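Local structure of RmpA (Streptococcus mutans, 3BJV) at residues S12-L17 with V30-E35; K20-A25 with V89-G94; S36-P41 with R77-L82; A65-R70 with Q98-L103. The protein probably serves as the cytoplasmic IIA component of an ascorbate-specific phosphotransferase system, passing on a phosphoryl group used to phosphorylate ascorbate as it enters the cell. One frame throughout, in Å; residues are numbered along the deposited sequence.

Contact 1: S12-L17 with V30-E35; sequences SIRLGL and VTPLIE
Arg14 reaches from its strand over Pro32 of helix 22-36 and ends at Glu35, one turn further along. NH1 of Arg14 and OE1 of Glu35 form a salt bridge of 2.9 Å. The bond is fairly straight, with 156° at the hydrogen, and OE1 is met nearly along its C-O axis. OE1 lies slightly out of the guanidinium plane, and the planes of the two groups are 25° apart. NH1 also has a weak bond to a water that donates to the carbonyl O of Pro32, 2.6 Å from the water oxygen. NE of Arg14 is satisfied elsewhere, by the carbonyl O of His11. The bend of the arginine chain at chi2 (-64°) brings the guanidinium back over the proline ring. CG of Pro32 sits under the centre of one guanidinium face, and CB of Pro32 is 3.8 Å from NH1 of Arg14.

Helix 22-36 packs on the sheet of an alpha/beta sandwich, here beside its edge strand 13-17. Strand 13-17 runs parallel to strand 79-85, and the helix is the next element after strand 13-17 in the chain. Pro32 has no N-H to give, and the helix is kinked at this point.

Ser12 lies on the buried side. Its CB is 3.8 Å from CB of Pro32, and the same CB of Ser12 is 4.3 Å from CD2 of Leu33. OG of Ser12 is not used across the contact; its partner is the carbonyl O of Phe80. Leu33 also touches Ala79 and Asn10.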
loop_
_atom_site.group_PDB
_atom_site.type_symbol
_atom_site.label_atom_id
_atom_site.label_comp_id
_atom_site.label_asym_id
_atom_site.label_seq_id
_atom_site.Cartn_x
_atom_site.Cartn_y
_atom_site.Cartn_z
ATOM N N SER A 12 11.261 16.016 -10.850
ATOM C CA SER A 12 10.759 16.112 -9.520
ATOM C C SER A 12 11.646 15.445 -8.480
ATOM O O SER A 12 11.175 15.166 -7.367
ATOM C CB SER A 12 9.380 15.523 -9.499
ATOM O OG SER A 12 9.486 14.211 -9.985
ATOM N N ILE A 13 12.904 15.172 -8.822
ATOM C CA ILE A 13 13.898 14.792 -7.822
ATOM C C ILE A 13 14.692 16.032 -7.408
ATOM O O ILE A 13 15.367 16.633 -8.254
ATOM C CB ILE A 13 14.935 13.796 -8.339
ATOM C CG1 ILE A 13 14.278 12.477 -8.732
ATOM C CG2 ILE A 13 15.973 13.592 -7.244
ATOM C CD1 ILE A 13 15.209 11.547 -9.406
ATOM N N ARG A 14 14.580 16.441 -6.137
ATOM C CA ARG A 14 15.202 17.665 -5.629
ATOM C C ARG A 14 15.906 17.239 -4.358
ATOM O O ARG A 14 15.270 16.822 -3.427
ATOM C CB ARG A 14 14.134 18.736 -5.341
ATOM C CG ARG A 14 13.110 19.063 -6.498
ATOM C CD ARG A 14 13.741 19.700 -7.807
ATOM N NE ARG A 14 12.717 19.996 -8.835
ATOM C CZ ARG A 14 12.051 21.143 -8.973
ATOM N NH1 ARG A 14 11.125 21.260 -9.922
ATOM N NH2 ARG A 14 12.290 22.175 -8.178
ATOM N N LEU A 15 17.229 17.301 -4.312
ATOM C CA LEU A 15 17.951 16.717 -3.198
ATOM C C LEU A 15 18.645 17.725 -2.303
ATOM O O LEU A 15 18.935 18.863 -2.745
ATOM C CB LEU A 15 18.998 15.770 -3.763
ATOM C CG LEU A 15 18.544 14.677 -4.690
ATOM C CD1 LEU A 15 19.802 14.199 -5.364
ATOM C CD2 LEU A 15 17.875 13.504 -3.944
ATOM N N GLY A 16 18.940 17.298 -1.064
ATOM C CA GLY A 16 19.677 18.124 -0.104
ATOM C C GLY A 16 19.007 19.445 0.303
ATOM O O GLY A 16 19.671 20.501 0.438
ATOM N N LEU A 17 17.690 19.383 0.530
ATOM C CA LEU A 17 16.905 20.548 0.871
ATOM C C LEU A 17 16.774 20.675 2.366
ATOM O O LEU A 17 16.906 19.709 3.073
ATOM C CB LEU A 17 15.519 20.491 0.187
ATOM C CG LEU A 17 15.514 20.394 -1.359
ATOM C CD1 LEU A 17 14.116 20.662 -1.889
ATOM C CD2 LEU A 17 16.511 21.385 -1.985
ATOM N N VAL A 30 5.762 18.589 -3.080
ATOM C CA VAL A 30 4.592 18.648 -3.963
ATOM C C VAL A 30 4.767 19.731 -5.027
ATOM O O VAL A 30 4.175 19.672 -6.099
ATOM C CB VAL A 30 3.316 18.930 -3.113
ATOM C CG1 VAL A 30 2.167 19.417 -4.004
ATOM C CG2 VAL A 30 2.950 17.664 -2.305
ATOM N N THR A 31 5.560 20.738 -4.678
ATOM C CA THR A 31 5.830 21.860 -5.528
ATOM C C THR A 31 6.336 21.412 -6.891
ATOM O O THR A 31 5.845 21.867 -7.896
ATOM C CB THR A 31 6.827 22.789 -4.832
ATOM O OG1 THR A 31 6.086 23.723 -4.053
ATOM C CG2 THR A 31 7.680 23.534 -5.875
ATOM N N PRO A 32 7.324 20.506 -6.939
ATOM C CA PRO A 32 7.740 20.072 -8.290
ATOM C C PRO A 32 6.613 19.589 -9.215
ATOM O O PRO A 32 6.696 19.822 -10.420
ATOM C CB PRO A 32 8.792 18.975 -8.017
ATOM C CG PRO A 32 9.264 19.223 -6.623
ATOM C CD PRO A 32 8.130 19.887 -5.867
ATOM N N LEU A 33 5.588 18.944 -8.647
ATOM C CA LEU A 33 4.410 18.434 -9.350
ATOM C C LEU A 33 3.334 19.488 -9.702
ATOM O O LEU A 33 2.577 19.325 -10.665
ATOM C CB LEU A 33 3.722 17.368 -8.491
ATOM C CG LEU A 33 4.569 16.178 -8.113
ATOM C CD1 LEU A 33 3.733 15.174 -7.277
ATOM C CD2 LEU A 33 5.128 15.573 -9.393
ATOM N N ILE A 34 3.218 20.526 -8.886
ATOM C CA ILE A 34 2.494 21.712 -9.298
ATOM C C ILE A 34 3.221 22.359 -10.529
ATOM O O ILE A 34 2.580 22.662 -11.530
ATOM C CB ILE A 34 2.413 22.724 -8.186
ATOM C CG1 ILE A 34 1.587 22.180 -7.029
ATOM C CG2 ILE A 34 1.825 23.956 -8.719
ATOM C CD1 ILE A 34 1.941 22.831 -5.693
ATOM N N GLU A 35 4.539 22.554 -10.460
ATOM C CA GLU A 35 5.231 23.147 -11.593
ATOM C C GLU A 35 5.069 22.351 -12.899
ATOM O O GLU A 35 4.828 22.914 -13.951
ATOM C CB GLU A 35 6.690 23.386 -11.265
ATOM C CG GLU A 35 6.883 24.378 -10.147
ATOM C CD GLU A 35 8.237 24.239 -9.471
ATOM O OE1 GLU A 35 9.053 23.356 -9.842
ATOM O OE2 GLU A 35 8.501 25.043 -8.553
HETATM O O HOH W 1 9.010 20.190 -11.643
#

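Contact 2: K20-A25 with V89-G94; sequences KDWKEA and VTFTDG
Trp22 lays its CB on the ring of Phe91. The CB is 3.7 Å from the ring centroid and almost on the ring normal, a CH-pi contact over the centre of the face. The indole then runs on past the phenyl ring, with Trp22 CE3 3.9 Å from Phe91 CE2. The two ring planes are 38° apart. CG of Trp22 sits between its backbone N and carbonyl carbon (chi1 76°), which turns the indole along the loop toward Thr92. There CG2 of Thr92 is 3.8 Å from NE1 of Trp22. On the other flank Val89 sets CG1 against the carbonyl O of Asp21 and CG2 against CB of Ala25, 3.8 Å away.

One water joins the backbones: it accepts from Trp22 N and donates to Thr90 O. The helix start is fixed by Asp21, whose OD1 takes the N-H of Glu24 in a nearly straight bond (2.8 Å, 175°). CG of Lys23 lies over one indole face, while Thr51 and Glu52 of helix 42-54 also touch Trp22. Phe91 opens a type I turn to Gly94 and rests on Tyr58 and Val97. This is an N-capped helix start packed against a strand end and the beta turn that follows it.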
loop_
_atom_site.group_PDB
_atom_site.type_symbol
_atom_site.label_atom_id
_atom_site.label_comp_id
_atom_site.label_asym_id
_atom_site.label_seq_id
_atom_site.Cartn_x
_atom_site.Cartn_y
_atom_site.Cartn_z
ATOM N N LYS A 20 12.178 23.513 7.901
ATOM C CA LYS A 20 12.194 23.733 9.342
ATOM C C LYS A 20 11.157 22.871 9.991
ATOM O O LYS A 20 11.269 22.537 11.173
ATOM C CB LYS A 20 11.955 25.210 9.699
ATOM C CG LYS A 20 13.244 26.054 9.617
ATOM C CD LYS A 20 12.955 27.550 9.492
ATOM C CE LYS A 20 14.232 28.366 9.662
ATOM N NZ LYS A 20 13.925 29.788 9.390
ATOM N N ASP A 21 10.126 22.509 9.235
ATOM C CA ASP A 21 9.057 21.742 9.881
ATOM C C ASP A 21 8.379 20.850 8.872
ATOM O O ASP A 21 8.746 20.842 7.675
ATOM C CB ASP A 21 8.050 22.705 10.577
ATOM C CG ASP A 21 7.347 23.617 9.591
ATOM O OD1 ASP A 21 7.020 23.201 8.459
ATOM O OD2 ASP A 21 7.110 24.772 9.918
ATOM N N TRP A 22 7.381 20.126 9.341
ATOM C CA TRP A 22 6.706 19.172 8.521
ATOM C C TRP A 22 5.905 19.782 7.366
ATOM O O TRP A 22 5.837 19.172 6.266
ATOM C CB TRP A 22 5.878 18.204 9.361
ATOM C CG TRP A 22 4.590 18.729 9.919
ATOM C CD1 TRP A 22 4.392 19.238 11.175
ATOM C CD2 TRP A 22 3.302 18.801 9.243
ATOM N NE1 TRP A 22 3.080 19.635 11.315
ATOM C CE2 TRP A 22 2.385 19.373 10.164
ATOM C CE3 TRP A 22 2.842 18.431 7.958
ATOM C CZ2 TRP A 22 1.017 19.562 9.860
ATOM C CZ3 TRP A 22 1.498 18.646 7.647
ATOM C CH2 TRP A 22 0.602 19.243 8.599
ATOM N N LYS A 23 5.339 20.974 7.586
ATOM C CA LYS A 23 4.488 21.621 6.568
ATOM C C LYS A 23 5.362 22.098 5.419
ATOM O O LYS A 23 4.964 21.988 4.276
ATOM C CB LYS A 23 3.710 22.812 7.125
ATOM C CG LYS A 23 2.770 22.479 8.293
ATOM C CD LYS A 23 1.775 23.588 8.507
ATOM C CE LYS A 23 0.743 23.243 9.595
ATOM N NZ LYS A 23 1.119 23.902 10.898
ATOM N N GLU A 24 6.537 22.623 5.752
ATOM C CA GLU A 24 7.526 22.970 4.760
ATOM C C GLU A 24 8.053 21.757 3.988
ATOM O O GLU A 24 8.188 21.806 2.769
ATOM C CB GLU A 24 8.707 23.729 5.328
ATOM C CG GLU A 24 9.766 23.885 4.238
ATOM C CD GLU A 24 10.408 25.245 4.226
ATOM O OE1 GLU A 24 11.043 25.596 5.266
ATOM O OE2 GLU A 24 10.265 25.943 3.165
ATOM N N ALA A 25 8.350 20.685 4.695
ATOM C CA ALA A 25 8.848 19.450 4.074
ATOM C C ALA A 25 7.818 18.993 3.024
ATOM O O ALA A 25 8.140 18.679 1.895
ATOM C CB ALA A 25 9.073 18.392 5.160
ATOM N N VAL A 89 12.745 16.120 9.961
ATOM C CA VAL A 89 11.714 16.965 10.545
ATOM C C VAL A 89 10.823 15.999 11.293
ATOM O O VAL A 89 10.754 14.826 10.905
ATOM C CB VAL A 89 10.825 17.752 9.464
ATOM C CG1 VAL A 89 11.579 18.887 8.857
ATOM C CG2 VAL A 89 10.289 16.826 8.367
ATOM N N THR A 90 10.129 16.478 12.330
ATOM C CA THR A 90 9.236 15.656 13.128
ATOM C C THR A 90 7.791 15.897 12.714
ATOM O O THR A 90 7.339 17.032 12.693
ATOM C CB THR A 90 9.412 15.939 14.624
ATOM O OG1 THR A 90 10.814 15.919 14.965
ATOM C CG2 THR A 90 8.712 14.882 15.445
ATOM N N PHE A 91 7.085 14.852 12.320
ATOM C CA PHE A 91 5.637 14.971 12.044
ATOM C C PHE A 91 4.775 14.949 13.326
ATOM O O PHE A 91 5.294 14.700 14.414
ATOM C CB PHE A 91 5.181 13.896 11.043
ATOM C CG PHE A 91 5.399 14.286 9.605
ATOM C CD1 PHE A 91 6.692 14.395 9.078
ATOM C CD2 PHE A 91 4.316 14.597 8.785
ATOM C CE1 PHE A 91 6.893 14.783 7.727
ATOM C CE2 PHE A 91 4.501 14.964 7.451
ATOM C CZ PHE A 91 5.791 15.064 6.916
ATOM N N THR A 92 3.476 15.208 13.222
ATOM C CA THR A 92 2.650 15.441 14.437
ATOM C C THR A 92 2.532 14.221 15.366
ATOM O O THR A 92 2.285 14.399 16.569
ATOM C CB THR A 92 1.230 16.062 14.149
ATOM O OG1 THR A 92 0.640 15.474 12.974
ATOM C CG2 THR A 92 1.322 17.551 13.946
ATOM N N ASP A 93 2.737 13.012 14.830
ATOM C CA ASP A 93 2.649 11.760 15.620
ATOM C C ASP A 93 3.959 11.327 16.305
ATOM O O ASP A 93 4.069 10.161 16.755
ATOM C CB ASP A 93 2.126 10.600 14.743
ATOM C CG ASP A 93 2.928 10.427 13.478
ATOM O OD1 ASP A 93 3.929 11.169 13.293
ATOM O OD2 ASP A 93 2.568 9.557 12.656
ATOM N N GLY A 94 4.937 12.245 16.326
ATOM C CA GLY A 94 6.298 12.005 16.840
ATOM C C GLY A 94 7.254 11.351 15.857
ATOM O O GLY A 94 8.372 11.016 16.202
HETATM O O HOH W 2 7.780 19.618 12.276
#

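Contact 3: S36-P41 with R77-L82; sequences SGAVKP and RDAFSL
Arg77 lies along Ala38, in the turn that leaves helix 22-36. Its CB only starts the side chain; touch with the turn begins at CG. CG sits between the backbone N and the carbonyl carbon (chi1 65°), which sends the chain back over the turn. This CG is 3.8 Å from CA of Ala38 and a little further from its CB. From CG to NE the chain is extended. The guanidinium then presents one face to Ala38, with CA offset toward the rim of the group. At its edge NH1 makes a weak hydrogen bond of 3.5 Å to the carbonyl O of Ser36, and it also lies near the carbonyl carbon of Gly37. NH2 is 4.0 Å from OG of Ser36, whose hydrogen-bond partner is Asn10.

The backbone gives the firmer link. Arg77 N donates to Ala38 O over 3.1 Å, with 163° at the hydrogen, and arrives in the carbonyl plane on a lone pair. Deeper in, CB of Ala38 and CB of Ala79 meet at 3.5 Å. Gly37 takes positive phi (82°) and ends the helix in a Schellman motif.

One sound backbone bond and close methyl packing, with a long, weak arginine bond, thus join a helix C-terminus to the start of strand 79-85. The positive guanidinium lies beside the carbonyl end of the helix, where the helix dipole would be expected to suit a cation.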
loop_
_atom_site.group_PDB
_atom_site.type_symbol
_atom_site.label_atom_id
_atom_site.label_comp_id
_atom_site.label_asym_id
_atom_site.label_seq_id
_atom_site.Cartn_x
_atom_site.Cartn_y
_atom_site.Cartn_z
ATOM N N SER A 36 5.155 21.031 -12.842
ATOM C CA SER A 36 4.924 20.283 -14.049
ATOM C C SER A 36 3.486 20.204 -14.489
ATOM O O SER A 36 3.254 19.771 -15.604
ATOM C CB SER A 36 5.522 18.884 -13.936
ATOM O OG SER A 36 4.833 18.136 -12.984
ATOM N N GLY A 37 2.520 20.586 -13.649
ATOM C CA GLY A 37 1.099 20.368 -13.990
ATOM C C GLY A 37 0.556 18.954 -13.704
ATOM O O GLY A 37 -0.562 18.628 -14.068
ATOM N N ALA A 38 1.314 18.113 -12.994
ATOM C CA ALA A 38 0.773 16.833 -12.536
ATOM C C ALA A 38 -0.380 17.033 -11.565
ATOM O O ALA A 38 -1.347 16.290 -11.610
ATOM C CB ALA A 38 1.841 15.972 -11.933
ATOM N N VAL A 39 -0.285 18.032 -10.690
ATOM C CA VAL A 39 -1.362 18.319 -9.764
ATOM C C VAL A 39 -1.764 19.801 -9.825
ATOM O O VAL A 39 -0.957 20.634 -10.217
ATOM C CB VAL A 39 -1.035 17.933 -8.292
ATOM C CG1 VAL A 39 -0.832 16.477 -8.157
ATOM C CG2 VAL A 39 0.200 18.721 -7.726
ATOM N N LYS A 40 -3.015 20.105 -9.458
ATOM C CA LYS A 40 -3.434 21.491 -9.252
ATOM C C LYS A 40 -2.798 22.010 -7.957
ATOM O O LYS A 40 -2.393 21.209 -7.116
ATOM C CB LYS A 40 -4.953 21.591 -9.180
ATOM C CG LYS A 40 -5.660 21.382 -10.538
ATOM C CD LYS A 40 -7.182 21.492 -10.380
ATOM C CE LYS A 40 -7.943 20.919 -11.619
ATOM N NZ LYS A 40 -9.477 21.080 -11.598
ATOM N N PRO A 41 -2.680 23.337 -7.807
ATOM C CA PRO A 41 -2.181 23.970 -6.584
ATOM C C PRO A 41 -2.870 23.533 -5.267
ATOM O O PRO A 41 -2.210 23.505 -4.246
ATOM C CB PRO A 41 -2.435 25.469 -6.850
ATOM C CG PRO A 41 -2.367 25.588 -8.303
ATOM C CD PRO A 41 -2.963 24.334 -8.858
ATOM N N ARG A 77 -2.665 14.194 -13.392
ATOM C CA ARG A 77 -2.082 12.983 -13.912
ATOM C C ARG A 77 -1.184 12.305 -12.880
ATOM O O ARG A 77 -0.777 12.938 -11.890
ATOM C CB ARG A 77 -1.336 13.280 -15.220
ATOM C CG ARG A 77 -0.163 14.168 -15.053
ATOM C CD ARG A 77 0.541 14.280 -16.380
ATOM N NE ARG A 77 1.965 14.535 -16.166
ATOM C CZ ARG A 77 2.510 15.744 -16.276
ATOM N NH1 ARG A 77 1.724 16.803 -16.620
ATOM N NH2 ARG A 77 3.828 15.880 -16.074
ATOM N N ASP A 78 -0.925 11.013 -13.127
ATOM C CA ASP A 78 -0.123 10.148 -12.219
ATOM C C ASP A 78 1.336 10.646 -12.187
ATOM O O ASP A 78 1.901 10.927 -13.209
ATOM C CB ASP A 78 -0.168 8.687 -12.682
ATOM C CG ASP A 78 -1.497 8.070 -12.485
ATOM O OD1 ASP A 78 -2.022 8.012 -11.333
ATOM O OD2 ASP A 78 -2.060 7.652 -13.499
ATOM N N ALA A 79 1.918 10.819 -11.019
ATOM C CA ALA A 79 3.308 11.351 -10.959
ATOM C C ALA A 79 3.823 11.149 -9.588
ATOM O O ALA A 79 3.029 10.876 -8.677
ATOM C CB ALA A 79 3.358 12.839 -11.335
ATOM N N PHE A 80 5.140 11.274 -9.464
ATOM C CA PHE A 80 5.857 11.143 -8.225
ATOM C C PHE A 80 6.898 12.244 -8.140
ATOM O O PHE A 80 7.373 12.694 -9.160
ATOM C CB PHE A 80 6.649 9.831 -8.187
ATOM C CG PHE A 80 5.836 8.592 -8.338
ATOM C CD1 PHE A 80 5.665 7.999 -9.592
ATOM C CD2 PHE A 80 5.303 7.947 -7.214
ATOM C CE1 PHE A 80 4.935 6.822 -9.728
ATOM C CE2 PHE A 80 4.582 6.721 -7.344
ATOM C CZ PHE A 80 4.421 6.169 -8.584
ATOM N N SER A 81 7.275 12.629 -6.912
ATOM C CA SER A 81 8.509 13.352 -6.686
ATOM C C SER A 81 9.340 12.702 -5.545
ATOM O O SER A 81 8.884 11.847 -4.831
ATOM C CB SER A 81 8.214 14.796 -6.343
ATOM O OG SER A 81 7.710 14.847 -5.025
ATOM N N LEU A 82 10.587 13.105 -5.416
ATOM C CA LEU A 82 11.429 12.642 -4.367
ATOM C C LEU A 82 12.268 13.823 -3.911
ATOM O O LEU A 82 12.951 14.496 -4.724
ATOM C CB LEU A 82 12.301 11.488 -4.840
ATOM C CG LEU A 82 13.018 10.712 -3.728
ATOM C CD1 LEU A 82 13.145 9.309 -4.203
ATOM C CD2 LEU A 82 14.396 11.307 -3.423
#

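Contact 4: A65-R70 with Q98-L103; sequences AMPHAR and QVLLAL
Residues 65 to 68 run parallel to residues 99 to 103, within 20°, and Ala65 is bridged to Leu100. Ala65 N donates to Val99 O (3.1 Å), and Ala65 O accepts from Leu101 N (2.9 Å). The ladder goes on past the regular strand, since Leu103 N bonds to Pro67 O at 3.1 Å. CD of Pro67 lies 3.4 Å from Leu101 O.

CD2 of Leu100 touches both CG of Pro67, at 4.1 Å, and CB of Ala65. The Pro67 ring crosses Leu100 at about a right angle. Leu100 also touches Ala25 and Ser29 of helix 22-36; Ser29 touches Pro67 too. Met66 and Leu103 run side by side, and the bend at chi3 of Met66 (-73°) brings its CE to CD2 of Leu103.

His68 sets CB against the carbonyl O of Leu103. Its ring is held by ND1, which donates to Met66 O at 2.9 Å, with the acceptor close to the ring plane. Tyr57 meets this ring edge-to-face, His111 lies against it, and Thr112 of the second subunit packs on His68. Such a buried histidine just past a parallel strand pair, with a second histidine beside it, is consistent with the phosphorylation site of type 2 PTS IIA domains.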
loop_
_atom_site.group_PDB
_atom_site.type_symbol
_atom_site.label_atom_id
_atom_site.label_comp_id
_atom_site.label_asym_id
_atom_site.label_seq_id
_atom_site.Cartn_x
_atom_site.Cartn_y
_atom_site.Cartn_z
ATOM N N ALA A 65 8.204 9.430 4.177
ATOM C CA ALA A 65 6.809 9.756 4.003
ATOM C C ALA A 65 6.486 9.698 2.510
ATOM O O ALA A 65 7.314 10.079 1.685
ATOM C CB ALA A 65 6.539 11.149 4.545
ATOM N N MET A 66 5.289 9.218 2.165
ATOM C CA MET A 66 4.736 9.387 0.816
ATOM C C MET A 66 3.507 10.300 0.816
ATOM O O MET A 66 2.387 9.824 0.672
ATOM C CB MET A 66 4.413 8.037 0.151
ATOM C CG MET A 66 3.980 7.026 1.107
ATOM S SD MET A 66 3.357 5.549 0.318
ATOM C CE MET A 66 1.756 6.183 -0.301
ATOM N N PRO A 67 3.710 11.629 0.954
ATOM C CA PRO A 67 2.572 12.555 1.086
ATOM C C PRO A 67 1.642 12.495 -0.154
ATOM O O PRO A 67 2.132 12.481 -1.305
ATOM C CB PRO A 67 3.238 13.933 1.158
ATOM C CG PRO A 67 4.703 13.702 1.289
ATOM C CD PRO A 67 5.007 12.322 0.861
ATOM N N HIS A 68 0.342 12.403 0.088
ATOM C CA HIS A 68 -0.685 12.372 -0.961
ATOM C C HIS A 68 -2.069 12.752 -0.400
ATOM O O HIS A 68 -2.266 12.888 0.815
ATOM C CB HIS A 68 -0.784 11.002 -1.606
ATOM C CG HIS A 68 -1.248 9.938 -0.669
ATOM N ND1 HIS A 68 -0.469 9.457 0.364
ATOM C CD2 HIS A 68 -2.417 9.267 -0.599
ATOM C CE1 HIS A 68 -1.142 8.546 1.038
ATOM N NE2 HIS A 68 -2.339 8.426 0.487
ATOM N N ALA A 69 -3.018 12.940 -1.309
ATOM C CA ALA A 69 -4.404 13.192 -0.985
ATOM C C ALA A 69 -5.231 12.388 -2.016
ATOM O O ALA A 69 -4.660 11.733 -2.887
ATOM C CB ALA A 69 -4.677 14.671 -1.087
ATOM N N ARG A 70 -6.563 12.437 -1.903
ATOM C CA ARG A 70 -7.494 11.779 -2.850
ATOM C C ARG A 70 -7.252 12.349 -4.253
ATOM O O ARG A 70 -6.860 13.490 -4.342
ATOM C CB ARG A 70 -8.975 12.068 -2.463
ATOM C CG ARG A 70 -9.361 11.785 -0.993
ATOM C CD ARG A 70 -10.902 11.799 -0.783
ATOM N NE ARG A 70 -11.572 13.084 -1.102
ATOM C CZ ARG A 70 -12.916 13.251 -1.171
ATOM N NH1 ARG A 70 -13.746 12.216 -0.937
ATOM N NH2 ARG A 70 -13.447 14.449 -1.474
ATOM N N GLN A 98 13.134 12.050 6.869
ATOM C CA GLN A 98 14.194 12.662 6.098
ATOM C C GLN A 98 14.054 12.538 4.572
ATOM O O GLN A 98 14.694 13.254 3.834
ATOM C CB GLN A 98 15.543 12.144 6.550
ATOM C CG GLN A 98 16.600 13.174 6.242
ATOM C CD GLN A 98 17.922 12.894 6.925
ATOM O OE1 GLN A 98 18.849 13.707 6.840
ATOM N NE2 GLN A 98 18.007 11.751 7.634
ATOM N N VAL A 99 13.228 11.596 4.105
ATOM C CA VAL A 99 13.011 11.404 2.661
ATOM C C VAL A 99 11.518 11.496 2.351
ATOM O O VAL A 99 10.710 10.837 3.006
ATOM C CB VAL A 99 13.580 10.064 2.131
ATOM C CG1 VAL A 99 13.524 10.015 0.613
ATOM C CG2 VAL A 99 15.015 9.831 2.627
ATOM N N LEU A 100 11.158 12.311 1.353
ATOM C CA LEU A 100 9.753 12.446 0.971
ATOM C C LEU A 100 9.519 12.084 -0.494
ATOM O O LEU A 100 10.157 12.621 -1.402
ATOM C CB LEU A 100 9.160 13.825 1.336
ATOM C CG LEU A 100 9.338 14.217 2.782
ATOM C CD1 LEU A 100 10.450 15.249 2.887
ATOM C CD2 LEU A 100 8.053 14.806 3.291
ATOM N N LEU A 101 8.641 11.116 -0.699
ATOM C CA LEU A 101 8.253 10.714 -2.013
ATOM C C LEU A 101 6.736 10.997 -2.170
ATOM O O LEU A 101 5.899 10.213 -1.710
ATOM C CB LEU A 101 8.629 9.254 -2.258
ATOM C CG LEU A 101 8.954 8.824 -3.699
ATOM C CD1 LEU A 101 9.683 7.450 -3.685
ATOM C CD2 LEU A 101 7.665 8.746 -4.530
ATOM N N ALA A 102 6.417 12.155 -2.748
ATOM C CA ALA A 102 5.037 12.559 -2.991
ATOM C C ALA A 102 4.465 11.794 -4.158
ATOM O O ALA A 102 5.144 11.473 -5.122
ATOM C CB ALA A 102 4.943 13.992 -3.252
ATOM N N LEU A 103 3.186 11.536 -4.070
ATOM C CA LEU A 103 2.549 10.595 -4.922
ATOM C C LEU A 103 1.348 11.321 -5.475
ATOM O O LEU A 103 0.549 11.858 -4.674
ATOM C CB LEU A 103 2.097 9.431 -4.003
ATOM C CG LEU A 103 1.081 8.345 -4.390
ATOM C CD1 LEU A 103 1.218 7.992 -5.911
ATOM C CD2 LEU A 103 1.371 7.120 -3.516
#

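Contact 4 lies nearest the middle of the chain and is fully buried; contact 1 is mostly buried, contact 3 partly, and contact 2, furthest out, is half exposed. Contacts 1 and 2 use different ends of helix 22-36. Contact 3 takes up the loop after that helix. All four reach one mixed sheet. Contacts 1 and 3 meet through Ser12 and Phe80, contacts 3 and 4 through Ser81 and Ala102. Leu100 touches Ala25 and Phe91, so contact 2 abuts contact 4. The chemistry follows position: backbone ladder bonds at the centre, an arginine salt bridge at contact 1, a backbone bond with only a weak arginine bond at contact 3, and aromatic packing with a bridging water at contact 2.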